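Local atomic coordinates of ribonucleoside-diphosphate reductase (PDB entry 5IM3), a protein that probably catalyses the reduction of ribonucleoside diphosphates to deoxyribonucleotides for DNA synthesis, under allosteric control by bound nucleotides such as dATP. Residues A621-T626 against S693-Q698; A341-N346 against V627-R632; Q687-I692 against S864-W869. All coordinates share one frame; numbering follows the deposited sequence.

Contact 1: residues A621-T626 against S693-Q698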
ATOM      1  N   ALA A 621      53.490  -2.994 -26.742  1.00 68.92           N
ATOM      2  CA  ALA A 621      54.882  -3.279 -26.401  1.00 66.78           C
ATOM      3  C   ALA A 621      55.166  -2.992 -24.930  1.00 65.49           C
ATOM      4  O   ALA A 621      55.742  -3.829 -24.224  1.00 63.77           O
ATOM      5  CB  ALA A 621      55.815  -2.462 -27.296  1.00 69.63           C
ATOM      6  N   LYS A 622      54.776  -1.808 -24.451  1.00 68.63           N
ATOM      7  CA  LYS A 622      55.030  -1.457 -23.058  1.00 67.92           C
ATOM      8  C   LYS A 622      54.281  -2.381 -22.109  1.00 67.84           C
ATOM      9  O   LYS A 622      54.722  -2.600 -20.975  1.00 65.94           O
ATOM     10  CB  LYS A 622      54.633  -0.001 -22.806  1.00 69.58           C
ATOM     11  CG  LYS A 622      54.970   0.508 -21.411  1.00 69.55           C
ATOM     12  CD  LYS A 622      54.500   1.940 -21.203  1.00 67.84           C
ATOM     13  CE  LYS A 622      54.866   2.445 -19.815  1.00 67.46           C
ATOM     14  NZ  LYS A 622      54.335   3.811 -19.554  1.00 68.81           N
ATOM     15  N   LEU A 623      53.155  -2.936 -22.560  1.00 66.71           N
ATOM     16  CA  LEU A 623      52.354  -3.804 -21.705  1.00 63.24           C
ATOM     17  C   LEU A 623      53.097  -5.092 -21.376  1.00 65.05           C
ATOM     18  O   LEU A 623      53.045  -5.572 -20.238  1.00 63.28           O
ATOM     19  CB  LEU A 623      51.024  -4.106 -22.391  1.00 62.10           C
ATOM     20  CG  LEU A 623      49.980  -4.885 -21.590  1.00 59.64           C
ATOM     21  CD1 LEU A 623      49.530  -4.106 -20.361  1.00 56.95           C
ATOM     22  CD2 LEU A 623      48.801  -5.206 -22.492  1.00 59.40           C
ATOM     23  N   GLU A 624      53.794  -5.668 -22.359  1.00 72.04           N
ATOM     24  CA  GLU A 624      54.533  -6.902 -22.113  1.00 73.15           C
ATOM     25  C   GLU A 624      55.601  -6.698 -21.044  1.00 72.42           C
ATOM     26  O   GLU A 624      55.750  -7.531 -20.141  1.00 71.07           O
ATOM     27  CB  GLU A 624      55.161  -7.404 -23.413  1.00 75.68           C
ATOM     28  CG  GLU A 624      56.078  -8.607 -23.231  1.00 76.98           C
ATOM     29  CD  GLU A 624      56.527  -9.210 -24.545  1.00 80.14           C
ATOM     30  OE1 GLU A 624      56.235  -8.621 -25.607  1.00 81.92           O
ATOM     31  OE2 GLU A 624      57.173 -10.279 -24.515  1.00 81.33           O
ATOM     32  N   LYS A 625      56.349  -5.595 -21.127  1.00 67.38           N
ATOM     33  CA  LYS A 625      57.410  -5.342 -20.157  1.00 66.37           C
ATOM     34  C   LYS A 625      56.855  -5.226 -18.743  1.00 65.31           C
ATOM     35  O   LYS A 625      57.440  -5.759 -17.793  1.00 64.17           O
ATOM     36  CB  LYS A 625      58.169  -4.074 -20.539  1.00 66.59           C
ATOM     37  CG  LYS A 625      58.963  -4.213 -21.823  1.00 69.38           C
ATOM     38  CD  LYS A 625      58.747  -3.022 -22.730  1.00 70.07           C
ATOM     39  CE  LYS A 625      59.503  -3.171 -24.033  1.00 72.32           C
ATOM     40  NZ  LYS A 625      59.242  -2.022 -24.940  1.00 73.65           N
ATOM     41  N   THR A 626      55.727  -4.535 -18.578  1.00 66.11           N
ATOM     42  CA  THR A 626      55.157  -4.369 -17.246  1.00 66.97           C
ATOM     43  C   THR A 626      54.594  -5.684 -16.715  1.00 61.73           C
ATOM     44  O   THR A 626      54.743  -5.993 -15.528  1.00 59.08           O
ATOM     45  CB  THR A 626      54.074  -3.294 -17.275  1.00 70.56           C
ATOM     46  OG1 THR A 626      53.074  -3.661 -18.230  1.00 73.57           O
ATOM     47  CG2 THR A 626      54.674  -1.940 -17.654  1.00 70.90           C
ATOM     48  N   SER A 693      46.765 -11.469 -21.072  1.00 63.23           N
ATOM     49  CA  SER A 693      46.802 -12.904 -20.802  1.00 68.65           C
ATOM     50  C   SER A 693      47.989 -13.564 -21.487  1.00 66.29           C
ATOM     51  O   SER A 693      48.712 -14.361 -20.877  1.00 64.96           O
ATOM     52  CB  SER A 693      45.501 -13.552 -21.263  1.00 76.13           C
ATOM     53  OG  SER A 693      45.647 -14.954 -21.329  1.00 85.23           O
ATOM     54  N   TYR A 694      48.192 -13.257 -22.770  1.00 65.56           N
ATOM     55  CA  TYR A 694      49.326 -13.809 -23.500  1.00 65.55           C
ATOM     56  C   TYR A 694      50.635 -13.493 -22.787  1.00 63.90           C
ATOM     57  O   TYR A 694      51.458 -14.382 -22.547  1.00 63.80           O
ATOM     58  CB  TYR A 694      49.333 -13.251 -24.925  1.00 67.23           C
ATOM     59  CG  TYR A 694      50.318 -13.913 -25.859  1.00 68.31           C
ATOM     60  CD1 TYR A 694      51.648 -13.519 -25.888  1.00 69.09           C
ATOM     61  CD2 TYR A 694      49.914 -14.923 -26.723  1.00 69.27           C
ATOM     62  CE1 TYR A 694      52.550 -14.116 -26.745  1.00 71.40           C
ATOM     63  CE2 TYR A 694      50.810 -15.525 -27.587  1.00 70.57           C
ATOM     64  CZ  TYR A 694      52.126 -15.119 -27.590  1.00 72.42           C
ATOM     65  OH  TYR A 694      53.021 -15.715 -28.447  1.00 77.06           O
ATOM     66  N   TYR A 695      50.832 -12.223 -22.425  1.00 61.35           N
ATOM     67  CA  TYR A 695      52.073 -11.815 -21.776  1.00 60.36           C
ATOM     68  C   TYR A 695      52.207 -12.427 -20.388  1.00 58.46           C
ATOM     69  O   TYR A 695      53.294 -12.875 -20.004  1.00 58.65           O
ATOM     70  CB  TYR A 695      52.133 -10.290 -21.707  1.00 60.25           C
ATOM     71  CG  TYR A 695      52.135  -9.646 -23.071  1.00 61.99           C
ATOM     72  CD1 TYR A 695      52.891 -10.187 -24.103  1.00 64.18           C
ATOM     73  CD2 TYR A 695      51.373  -8.515 -23.336  1.00 61.98           C
ATOM     74  CE1 TYR A 695      52.904  -9.623 -25.346  1.00 65.27           C
ATOM     75  CE2 TYR A 695      51.380  -7.942 -24.588  1.00 64.24           C
ATOM     76  CZ  TYR A 695      52.153  -8.515 -25.581  1.00 65.58           C
ATOM     77  OH  TYR A 695      52.176  -7.971 -26.824  1.00 68.46           O
ATOM     78  N   ALA A 696      51.119 -12.457 -19.620  1.00 54.63           N
ATOM     79  CA  ALA A 696      51.179 -13.051 -18.290  1.00 57.47           C
ATOM     80  C   ALA A 696      51.543 -14.527 -18.374  1.00 55.91           C
ATOM     81  O   ALA A 696      52.429 -15.006 -17.655  1.00 55.11           O
ATOM     82  CB  ALA A 696      49.843 -12.856 -17.570  1.00 54.36           C
ATOM     83  N   ILE A 697      50.880 -15.266 -19.264  1.00 51.12           N
ATOM     84  CA  ILE A 697      51.209 -16.676 -19.438  1.00 52.71           C
ATOM     85  C   ILE A 697      52.643 -16.823 -19.930  1.00 54.49           C
ATOM     86  O   ILE A 697      53.394 -17.680 -19.451  1.00 53.04           O
ATOM     87  CB  ILE A 697      50.197 -17.342 -20.392  1.00 54.02           C
ATOM     88  CG1 ILE A 697      48.813 -17.387 -19.730  1.00 52.34           C
ATOM     89  CG2 ILE A 697      50.662 -18.753 -20.776  1.00 55.63           C
ATOM     90  CD1 ILE A 697      47.707 -17.922 -20.616  1.00 50.73           C
ATOM     91  N   GLN A 698      53.049 -15.983 -20.887  1.00 57.64           N
ATOM     92  CA  GLN A 698      54.419 -16.043 -21.387  1.00 59.61           C
ATOM     93  C   GLN A 698      55.425 -15.744 -20.281  1.00 59.73           C
ATOM     94  O   GLN A 698      56.492 -16.367 -20.216  1.00 58.36           O
ATOM     95  CB  GLN A 698      54.595 -15.066 -22.549  1.00 61.84           C
ATOM     96  CG  GLN A 698      55.961 -15.130 -23.201  1.00 63.61           C
ATOM     97  CD  GLN A 698      56.114 -14.144 -24.338  1.00 65.29           C
ATOM     98  OE1 GLN A 698      55.707 -12.987 -24.229  1.00 66.03           O
ATOM     99  NE2 GLN A 698      56.697 -14.597 -25.440  1.00 67.22           N
TER
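E624 swings its CG anti to the backbone N (chi1 174°) and stays extended beyond it, while Y695 has its CG anti to the carbonyl carbon, beside the backbone N. These turns bring the glutamate's chain across one face of the tyrosine ring. E624 CB lies 3.6 Å from the ring centroid, close to the normal, and makes a CH-pi contact. The carboxylate, 14° from parallel with the ring, passes beyond its CD1-CE1 rim, where E624 OE1 comes within 3.5 Å of Y695 CE1. An acidic residue thus contributes mainly its methylenes, CB over the ring, with the carboxylate beside the rim. L623 adds a looser apolar touch, its CG 4.3 Å from Y695 CD2. The two helices run in roughly the same direction, 34° apart, with axes 9.2 Å from each other at closest approach. This is the side-by-side packing of neighbouring helices outside an alpha/beta barrel: helix 620-640 follows strand 600-608, and helix 679-707 comes after strand 659-663, with the short helix 665-672 between; that strand runs parallel to strand 600-608. L753 of helix 751-757 touches Y694 and I697.

Contact 2: residues A341-N346 against V627-R632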
ATOM      1  N   ALA A 341      65.671  -4.994  -7.571  1.00 56.06           N
ATOM      2  CA  ALA A 341      65.052  -3.946  -6.766  1.00 54.15           C
ATOM      3  C   ALA A 341      64.797  -2.697  -7.599  1.00 54.46           C
ATOM      4  O   ALA A 341      63.745  -2.062  -7.474  1.00 52.97           O
ATOM      5  CB  ALA A 341      65.932  -3.615  -5.559  1.00 54.32           C
ATOM      6  N   ILE A 342      65.748  -2.332  -8.464  1.00 56.28           N
ATOM      7  CA  ILE A 342      65.550  -1.181  -9.338  1.00 56.84           C
ATOM      8  C   ILE A 342      64.434  -1.459 -10.338  1.00 56.65           C
ATOM      9  O   ILE A 342      63.600  -0.589 -10.614  1.00 56.08           O
ATOM     10  CB  ILE A 342      66.872  -0.813 -10.040  1.00 59.46           C
ATOM     11  CG1 ILE A 342      67.887  -0.302  -9.014  1.00 59.40           C
ATOM     12  CG2 ILE A 342      66.640   0.233 -11.137  1.00 60.22           C
ATOM     13  CD1 ILE A 342      69.294  -0.138  -9.565  1.00 61.86           C
ATOM     14  N   GLU A 343      64.401  -2.669 -10.899  1.00 60.31           N
ATOM     15  CA  GLU A 343      63.320  -3.033 -11.809  1.00 65.01           C
ATOM     16  C   GLU A 343      61.961  -2.927 -11.118  1.00 62.76           C
ATOM     17  O   GLU A 343      60.990  -2.448 -11.715  1.00 61.84           O
ATOM     18  CB  GLU A 343      63.545  -4.448 -12.347  1.00 68.48           C
ATOM     19  CG  GLU A 343      62.485  -4.936 -13.335  1.00 70.93           C
ATOM     20  CD  GLU A 343      62.635  -6.411 -13.679  1.00 73.66           C
ATOM     21  OE1 GLU A 343      63.604  -7.040 -13.205  1.00 74.10           O
ATOM     22  OE2 GLU A 343      61.780  -6.943 -14.420  1.00 73.88           O
ATOM     23  N   PHE A 344      61.876  -3.356  -9.856  1.00 55.54           N
ATOM     24  CA  PHE A 344      60.600  -3.292  -9.147  1.00 54.92           C
ATOM     25  C   PHE A 344      60.265  -1.861  -8.743  1.00 54.53           C
ATOM     26  O   PHE A 344      59.092  -1.468  -8.744  1.00 53.53           O
ATOM     27  CB  PHE A 344      60.626  -4.194  -7.908  1.00 52.77           C
ATOM     28  CG  PHE A 344      60.946  -5.639  -8.199  1.00 53.65           C
ATOM     29  CD1 PHE A 344      60.843  -6.154  -9.483  1.00 53.91           C
ATOM     30  CD2 PHE A 344      61.347  -6.484  -7.175  1.00 53.55           C
ATOM     31  CE1 PHE A 344      61.139  -7.478  -9.738  1.00 54.89           C
ATOM     32  CE2 PHE A 344      61.644  -7.809  -7.426  1.00 53.71           C
ATOM     33  CZ  PHE A 344      61.538  -8.305  -8.708  1.00 55.99           C
ATOM     34  N   TYR A 345      61.277  -1.073  -8.377  1.00 54.58           N
ATOM     35  CA  TYR A 345      61.028   0.312  -7.998  1.00 55.05           C
ATOM     36  C   TYR A 345      60.524   1.123  -9.185  1.00 55.57           C
ATOM     37  O   TYR A 345      59.598   1.930  -9.047  1.00 52.32           O
ATOM     38  CB  TYR A 345      62.296   0.943  -7.425  1.00 53.77           C
ATOM     39  CG  TYR A 345      62.278   2.454  -7.476  1.00 55.19           C
ATOM     40  CD1 TYR A 345      61.594   3.193  -6.519  1.00 53.73           C
ATOM     41  CD2 TYR A 345      62.933   3.139  -8.490  1.00 55.54           C
ATOM     42  CE1 TYR A 345      61.568   4.573  -6.570  1.00 55.14           C
ATOM     43  CE2 TYR A 345      62.917   4.514  -8.550  1.00 57.15           C
ATOM     44  CZ  TYR A 345      62.235   5.229  -7.589  1.00 56.52           C
ATOM     45  OH  TYR A 345      62.223   6.604  -7.656  1.00 55.76           O
ATOM     46  N   ASN A 346      61.128   0.927 -10.360  1.00 61.08           N
ATOM     47  CA  ASN A 346      60.700   1.667 -11.541  1.00 60.29           C
ATOM     48  C   ASN A 346      59.261   1.331 -11.909  1.00 60.99           C
ATOM     49  O   ASN A 346      58.494   2.212 -12.314  1.00 59.64           O
ATOM     50  CB  ASN A 346      61.632   1.369 -12.712  1.00 61.62           C
ATOM     51  CG  ASN A 346      62.986   2.035 -12.560  1.00 64.42           C
ATOM     52  OD1 ASN A 346      63.107   3.085 -11.926  1.00 63.79           O
ATOM     53  ND2 ASN A 346      64.012   1.427 -13.143  1.00 63.42           N
ATOM     54  N   VAL A 627      53.952  -6.473 -17.579  1.00 54.65           N
ATOM     55  CA  VAL A 627      53.397  -7.751 -17.141  1.00 52.59           C
ATOM     56  C   VAL A 627      54.514  -8.707 -16.741  1.00 52.14           C
ATOM     57  O   VAL A 627      54.413  -9.409 -15.728  1.00 49.94           O
ATOM     58  CB  VAL A 627      52.502  -8.355 -18.241  1.00 50.30           C
ATOM     59  CG1 VAL A 627      52.095  -9.783 -17.883  1.00 50.86           C
ATOM     60  CG2 VAL A 627      51.268  -7.499 -18.438  1.00 50.93           C
ATOM     61  N   LYS A 628      55.589  -8.759 -17.530  1.00 56.08           N
ATOM     62  CA  LYS A 628      56.703  -9.640 -17.198  1.00 58.18           C
ATOM     63  C   LYS A 628      57.246  -9.341 -15.807  1.00 55.63           C
ATOM     64  O   LYS A 628      57.510 -10.262 -15.024  1.00 51.05           O
ATOM     65  CB  LYS A 628      57.812  -9.504 -18.240  1.00 60.71           C
ATOM     66  CG  LYS A 628      57.560 -10.264 -19.531  1.00 63.90           C
ATOM     67  CD  LYS A 628      58.766 -10.173 -20.460  1.00 66.73           C
ATOM     68  CE  LYS A 628      58.705 -11.209 -21.570  1.00 68.94           C
ATOM     69  NZ  LYS A 628      59.985 -11.271 -22.333  1.00 73.26           N
ATOM     70  N   THR A 629      57.420  -8.058 -15.483  1.00 53.86           N
ATOM     71  CA  THR A 629      57.938  -7.698 -14.169  1.00 55.10           C
ATOM     72  C   THR A 629      56.887  -7.888 -13.084  1.00 52.90           C
ATOM     73  O   THR A 629      57.229  -8.250 -11.954  1.00 51.89           O
ATOM     74  CB  THR A 629      58.438  -6.254 -14.177  1.00 53.51           C
ATOM     75  OG1 THR A 629      59.490  -6.123 -15.139  1.00 55.51           O
ATOM     76  CG2 THR A 629      58.967  -5.851 -12.804  1.00 53.61           C
ATOM     77  N   ALA A 630      55.616  -7.643 -13.406  1.00 53.72           N
ATOM     78  CA  ALA A 630      54.546  -7.830 -12.433  1.00 50.23           C
ATOM     79  C   ALA A 630      54.477  -9.280 -11.971  1.00 51.17           C
ATOM     80  O   ALA A 630      54.417  -9.559 -10.768  1.00 48.85           O
ATOM     81  CB  ALA A 630      53.212  -7.398 -13.038  1.00 49.92           C
ATOM     82  N   VAL A 631      54.484 -10.221 -12.918  1.00 55.33           N
ATOM     83  CA  VAL A 631      54.380 -11.633 -12.561  1.00 54.78           C
ATOM     84  C   VAL A 631      55.562 -12.049 -11.696  1.00 55.62           C
ATOM     85  O   VAL A 631      55.405 -12.799 -10.726  1.00 53.02           O
ATOM     86  CB  VAL A 631      54.272 -12.499 -13.832  1.00 56.74           C
ATOM     87  CG1 VAL A 631      54.316 -13.985 -13.480  1.00 56.23           C
ATOM     88  CG2 VAL A 631      52.990 -12.171 -14.591  1.00 54.49           C
ATOM     89  N   ARG A 632      56.765 -11.571 -12.027  1.00 52.54           N
ATOM     90  CA  ARG A 632      57.930 -11.907 -11.218  1.00 52.25           C
ATOM     91  C   ARG A 632      57.761 -11.409  -9.789  1.00 51.85           C
ATOM     92  O   ARG A 632      58.010 -12.147  -8.829  1.00 50.74           O
ATOM     93  CB  ARG A 632      59.197 -11.321 -11.840  1.00 54.53           C
ATOM     94  CG  ARG A 632      60.473 -11.778 -11.146  1.00 55.52           C
ATOM     95  CD  ARG A 632      61.710 -11.107 -11.729  1.00 57.07           C
ATOM     96  NE  ARG A 632      62.939 -11.675 -11.184  1.00 55.48           N
ATOM     97  CZ  ARG A 632      63.578 -12.720 -11.700  1.00 58.94           C
ATOM     98  NH1 ARG A 632      63.112 -13.324 -12.786  1.00 57.44           N
ATOM     99  NH2 ARG A 632      64.691 -13.166 -11.129  1.00 58.67           N
TER
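The side chains of E343 and T629 approach from opposite directions and meet in a short hydrogen bond, T629 OG1 donating to E343 OE2 at 2.5 Å. The acceptor uses its anti lone pair, the one turned away from the second carboxylate oxygen. That second oxygen, E343 OE1, is held by a salt bridge to R340, so the two oxygens of the group serve different helices. With T629 OG1 placed beside its own backbone N (chi1 -61°), the methyl is directed anti to that N. T629 CG2 then reaches both the aliphatic part of E343, 3.7 Å from its CG, and the rim of the F344 ring, 3.8 Å from CD1. The hydroxyl takes the carboxylate, while the methyl is shared between the glutamate's CG and the phenyl rim. The pairing joins helix 337-349 of the all-alpha domain to helix 620-640 of the barrel domain, and the helices pass at a steep angle, -114°, with axes 10.3 Å apart. About one turn further along helix 620-640, R632 runs at about a right angle to F344, and its CD lies near the ring plane, 4.1 Å from F344 CZ. It is thus the methylene chain that borders the ring at its edge. The guanidinium finds its charged partners elsewhere, in salt bridges to E334 and E706, the latter on helix 679-707. F344 itself is packed further by A327 of helix 319-330 and by M633 and N636 of helix 620-640.

Contact 3: residues Q687-I692 against S864-W869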
ATOM      1  N   GLN A 687      40.016  -7.741 -26.257  1.00 66.00           N
ATOM      2  CA  GLN A 687      41.365  -7.783 -26.810  1.00 65.75           C
ATOM      3  C   GLN A 687      42.418  -7.361 -25.793  1.00 65.78           C
ATOM      4  O   GLN A 687      43.536  -7.887 -25.813  1.00 67.54           O
ATOM      5  CB  GLN A 687      41.438  -6.894 -28.046  1.00 69.24           C
ATOM      6  CG  GLN A 687      40.475  -7.308 -29.142  1.00 70.57           C
ATOM      7  CD  GLN A 687      40.416  -6.306 -30.274  1.00 71.59           C
ATOM      8  OE1 GLN A 687      39.340  -5.998 -30.787  1.00 72.60           O
ATOM      9  NE2 GLN A 687      41.573  -5.788 -30.671  1.00 73.15           N
ATOM     10  N   SER A 688      42.096  -6.416 -24.909  1.00 63.72           N
ATOM     11  CA  SER A 688      43.070  -6.008 -23.902  1.00 62.76           C
ATOM     12  C   SER A 688      43.355  -7.145 -22.928  1.00 62.38           C
ATOM     13  O   SER A 688      44.502  -7.333 -22.504  1.00 61.92           O
ATOM     14  CB  SER A 688      42.578  -4.767 -23.157  1.00 61.03           C
ATOM     15  OG  SER A 688      41.256  -4.944 -22.685  1.00 59.75           O
ATOM     16  N   MET A 689      42.330  -7.920 -22.568  1.00 62.14           N
ATOM     17  CA  MET A 689      42.559  -9.073 -21.705  1.00 62.08           C
ATOM     18  C   MET A 689      43.332 -10.163 -22.433  1.00 60.62           C
ATOM     19  O   MET A 689      44.194 -10.821 -21.840  1.00 59.77           O
ATOM     20  CB  MET A 689      41.229  -9.621 -21.187  1.00 63.34           C
ATOM     21  CG  MET A 689      40.953  -9.269 -19.737  1.00 63.86           C
ATOM     22  SD  MET A 689      42.275  -9.803 -18.637  1.00 64.56           S
ATOM     23  CE  MET A 689      42.557  -8.297 -17.712  1.00 64.70           C
ATOM     24  N   GLU A 690      43.033 -10.374 -23.717  1.00 57.81           N
ATOM     25  CA  GLU A 690      43.776 -11.358 -24.496  1.00 58.34           C
ATOM     26  C   GLU A 690      45.254 -10.997 -24.566  1.00 57.87           C
ATOM     27  O   GLU A 690      46.119 -11.880 -24.521  1.00 55.52           O
ATOM     28  CB  GLU A 690      43.182 -11.464 -25.901  1.00 60.33           C
ATOM     29  CG  GLU A 690      43.828 -12.535 -26.766  1.00 62.15           C
ATOM     30  CD  GLU A 690      43.325 -12.518 -28.200  1.00 66.96           C
ATOM     31  OE1 GLU A 690      42.555 -11.600 -28.554  1.00 67.13           O
ATOM     32  OE2 GLU A 690      43.706 -13.423 -28.974  1.00 68.77           O
ATOM     33  N   ALA A 691      45.565  -9.704 -24.677  1.00 58.92           N
ATOM     34  CA  ALA A 691      46.959  -9.277 -24.736  1.00 59.61           C
ATOM     35  C   ALA A 691      47.652  -9.487 -23.394  1.00 57.94           C
ATOM     36  O   ALA A 691      48.724 -10.100 -23.326  1.00 56.92           O
ATOM     37  CB  ALA A 691      47.040  -7.813 -25.164  1.00 60.64           C
ATOM     38  N   ILE A 692      47.055  -8.980 -22.312  1.00 56.72           N
ATOM     39  CA  ILE A 692      47.624  -9.189 -20.984  1.00 58.27           C
ATOM     40  C   ILE A 692      47.774 -10.679 -20.702  1.00 58.63           C
ATOM     41  O   ILE A 692      48.793 -11.126 -20.163  1.00 57.34           O
ATOM     42  CB  ILE A 692      46.757  -8.493 -19.917  1.00 57.21           C
ATOM     43  CG1 ILE A 692      46.731  -6.983 -20.163  1.00 60.11           C
ATOM     44  CG2 ILE A 692      47.282  -8.791 -18.514  1.00 54.65           C
ATOM     45  CD1 ILE A 692      45.784  -6.220 -19.263  1.00 58.95           C
ATOM     46  N   SER A 864      32.126 -11.127 -19.640  1.00 50.87           N
ATOM     47  CA  SER A 864      32.124 -12.442 -20.278  1.00 51.38           C
ATOM     48  C   SER A 864      33.339 -12.627 -21.179  1.00 53.60           C
ATOM     49  O   SER A 864      33.944 -13.704 -21.203  1.00 52.68           O
ATOM     50  CB  SER A 864      30.837 -12.635 -21.081  1.00 49.91           C
ATOM     51  OG  SER A 864      30.864 -13.863 -21.791  1.00 50.93           O
ATOM     52  N   ARG A 865      33.704 -11.595 -21.939  1.00 55.75           N
ATOM     53  CA  ARG A 865      34.823 -11.735 -22.861  1.00 60.36           C
ATOM     54  C   ARG A 865      36.164 -11.630 -22.152  1.00 59.52           C
ATOM     55  O   ARG A 865      37.144 -12.237 -22.599  1.00 60.55           O
ATOM     56  CB  ARG A 865      34.728 -10.692 -23.969  1.00 64.70           C
ATOM     57  CG  ARG A 865      33.753 -11.080 -25.061  1.00 67.03           C
ATOM     58  CD  ARG A 865      33.036  -9.866 -25.562  1.00 68.87           C
ATOM     59  NE  ARG A 865      32.028 -10.177 -26.569  1.00 72.93           N
ATOM     60  CZ  ARG A 865      32.271 -10.274 -27.871  1.00 75.58           C
ATOM     61  NH1 ARG A 865      33.500 -10.104 -28.341  1.00 75.77           N
ATOM     62  NH2 ARG A 865      31.280 -10.554 -28.708  1.00 78.49           N
ATOM     63  N   ARG A 866      36.237 -10.870 -21.059  1.00 60.39           N
ATOM     64  CA  ARG A 866      37.455 -10.873 -20.259  1.00 61.61           C
ATOM     65  C   ARG A 866      37.682 -12.241 -19.632  1.00 59.04           C
ATOM     66  O   ARG A 866      38.820 -12.718 -19.558  1.00 58.74           O
ATOM     67  CB  ARG A 866      37.385  -9.788 -19.183  1.00 60.18           C
ATOM     68  CG  ARG A 866      37.603  -8.380 -19.717  1.00 63.16           C
ATOM     69  CD  ARG A 866      37.690  -7.364 -18.589  1.00 62.14           C
ATOM     70  NE  ARG A 866      36.417  -7.247 -17.883  1.00 64.98           N
ATOM     71  CZ  ARG A 866      35.492  -6.325 -18.138  1.00 64.93           C
ATOM     72  NH1 ARG A 866      35.688  -5.411 -19.081  1.00 67.82           N
ATOM     73  NH2 ARG A 866      34.365  -6.317 -17.442  1.00 64.12           N
ATOM     74  N   GLN A 867      36.600 -12.899 -19.205  1.00 56.00           N
ATOM     75  CA  GLN A 867      36.706 -14.195 -18.546  1.00 55.83           C
ATOM     76  C   GLN A 867      37.208 -15.289 -19.479  1.00 56.59           C
ATOM     77  O   GLN A 867      37.615 -16.352 -19.000  1.00 57.61           O
ATOM     78  CB  GLN A 867      35.345 -14.596 -17.968  1.00 54.53           C
ATOM     79  CG  GLN A 867      35.386 -15.799 -17.032  1.00 54.05           C
ATOM     80  CD  GLN A 867      36.371 -15.622 -15.893  1.00 52.70           C
ATOM     81  OE1 GLN A 867      36.121 -14.870 -14.952  1.00 50.61           O
ATOM     82  NE2 GLN A 867      37.502 -16.313 -15.976  1.00 54.35           N
ATOM     83  N   LYS A 868      37.189 -15.065 -20.793  1.00 60.87           N
ATOM     84  CA  LYS A 868      37.701 -16.076 -21.711  1.00 63.27           C
ATOM     85  C   LYS A 868      39.198 -16.268 -21.548  1.00 61.99           C
ATOM     86  O   LYS A 868      39.723 -17.345 -21.848  1.00 62.43           O
ATOM     87  CB  LYS A 868      37.409 -15.687 -23.153  1.00 64.28           C
ATOM     88  CG  LYS A 868      36.007 -15.193 -23.393  1.00 64.45           C
ATOM     89  CD  LYS A 868      35.752 -14.963 -24.874  1.00 67.01           C
ATOM     90  CE  LYS A 868      36.784 -14.037 -25.511  1.00 69.50           C
ATOM     91  NZ  LYS A 868      36.552 -13.869 -26.969  1.00 73.65           N
ATOM     92  N   TRP A 869      39.899 -15.232 -21.095  1.00 59.68           N
ATOM     93  CA  TRP A 869      41.348 -15.248 -21.013  1.00 61.26           C
ATOM     94  C   TRP A 869      41.864 -15.371 -19.589  1.00 60.34           C
ATOM     95  O   TRP A 869      43.048 -15.672 -19.399  1.00 64.07           O
ATOM     96  CB  TRP A 869      41.906 -13.972 -21.654  1.00 60.15           C
ATOM     97  CG  TRP A 869      41.284 -13.678 -22.986  1.00 59.92           C
ATOM     98  CD1 TRP A 869      40.363 -12.710 -23.269  1.00 58.64           C
ATOM     99  CD2 TRP A 869      41.524 -14.374 -24.215  1.00 61.37           C
ATOM    100  NE1 TRP A 869      40.023 -12.754 -24.599  1.00 60.62           N
ATOM    101  CE2 TRP A 869      40.719 -13.769 -25.201  1.00 63.74           C
ATOM    102  CE3 TRP A 869      42.341 -15.447 -24.576  1.00 63.67           C
ATOM    103  CZ2 TRP A 869      40.714 -14.198 -26.527  1.00 67.28           C
ATOM    104  CZ3 TRP A 869      42.335 -15.872 -25.894  1.00 67.79           C
ATOM    105  CH2 TRP A 869      41.525 -15.249 -26.851  1.00 69.07           C
TER
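E690 lies over the indole of W869, with CB 3.4 Å from CE2 and CG 3.5 Å from the centroid of the six-membered ring. CG stands only 9° off the normal, a CH-pi contact. Because E690 is extended, with CG anti to the backbone N (chi1 -176°), its carboxylate, 6° from parallel, projects past the CZ2-CH2 rim, with E690 CD 3.5 Å from W869 CZ2. M689, one residue earlier, takes the pyrrole end: its CB is 3.8 Å from W869 CD1. M689 CG packs 3.5 Å from R866 CG, methylene against methylene, and the bends beyond it lead the rest of the side chain away. On the opposite face of the indole, toward the rim, lies K868 CB.

A second shell fixes these groups. T747 and W750 bond to the two oxygens of E690, one each, which sets the rotation of the carboxylate. W869 NE1 is bonded to D686, one turn before E690 on helix 679-707, and D686 also forms a salt bridge with K868. R866 directs NE to Q874 and its guanidinium to F665 in a cation-pi contact. Within the barrel domain, D686 ties segment 864-869 to helix 679-707 through W869 and K868. A buried carboxylate parallel to an indole and just past its rim gains no hydrogen bond from that ring, so its polar demand is met by T747 and W750. W750 NE1 must donate; if T747 OG1 does too, the pair would probably favour the ionised form.

Two long helices tie the three contacts into a chain of packing. Helix 620-640 takes part in contacts 1 and 2, whose centres are 12 Å apart, and V627 bridges them, its CG1 lying 3.3 Å from A696 N. Helix 679-707 takes part in contacts 1 and 3, 13 Å apart, where L623 CD2 meets I692 CG1 at 3.6 Å. Contacts 2 and 3, about 22 Å apart between centres, scarcely touch. The row thus runs from the all-alpha domain across the barrel's outer helices to segment 864-869. All three lie away from the dATP pockets and from the C373-C602 disulfide, although C602 belongs to strand 600-608, which precedes helix 620-640.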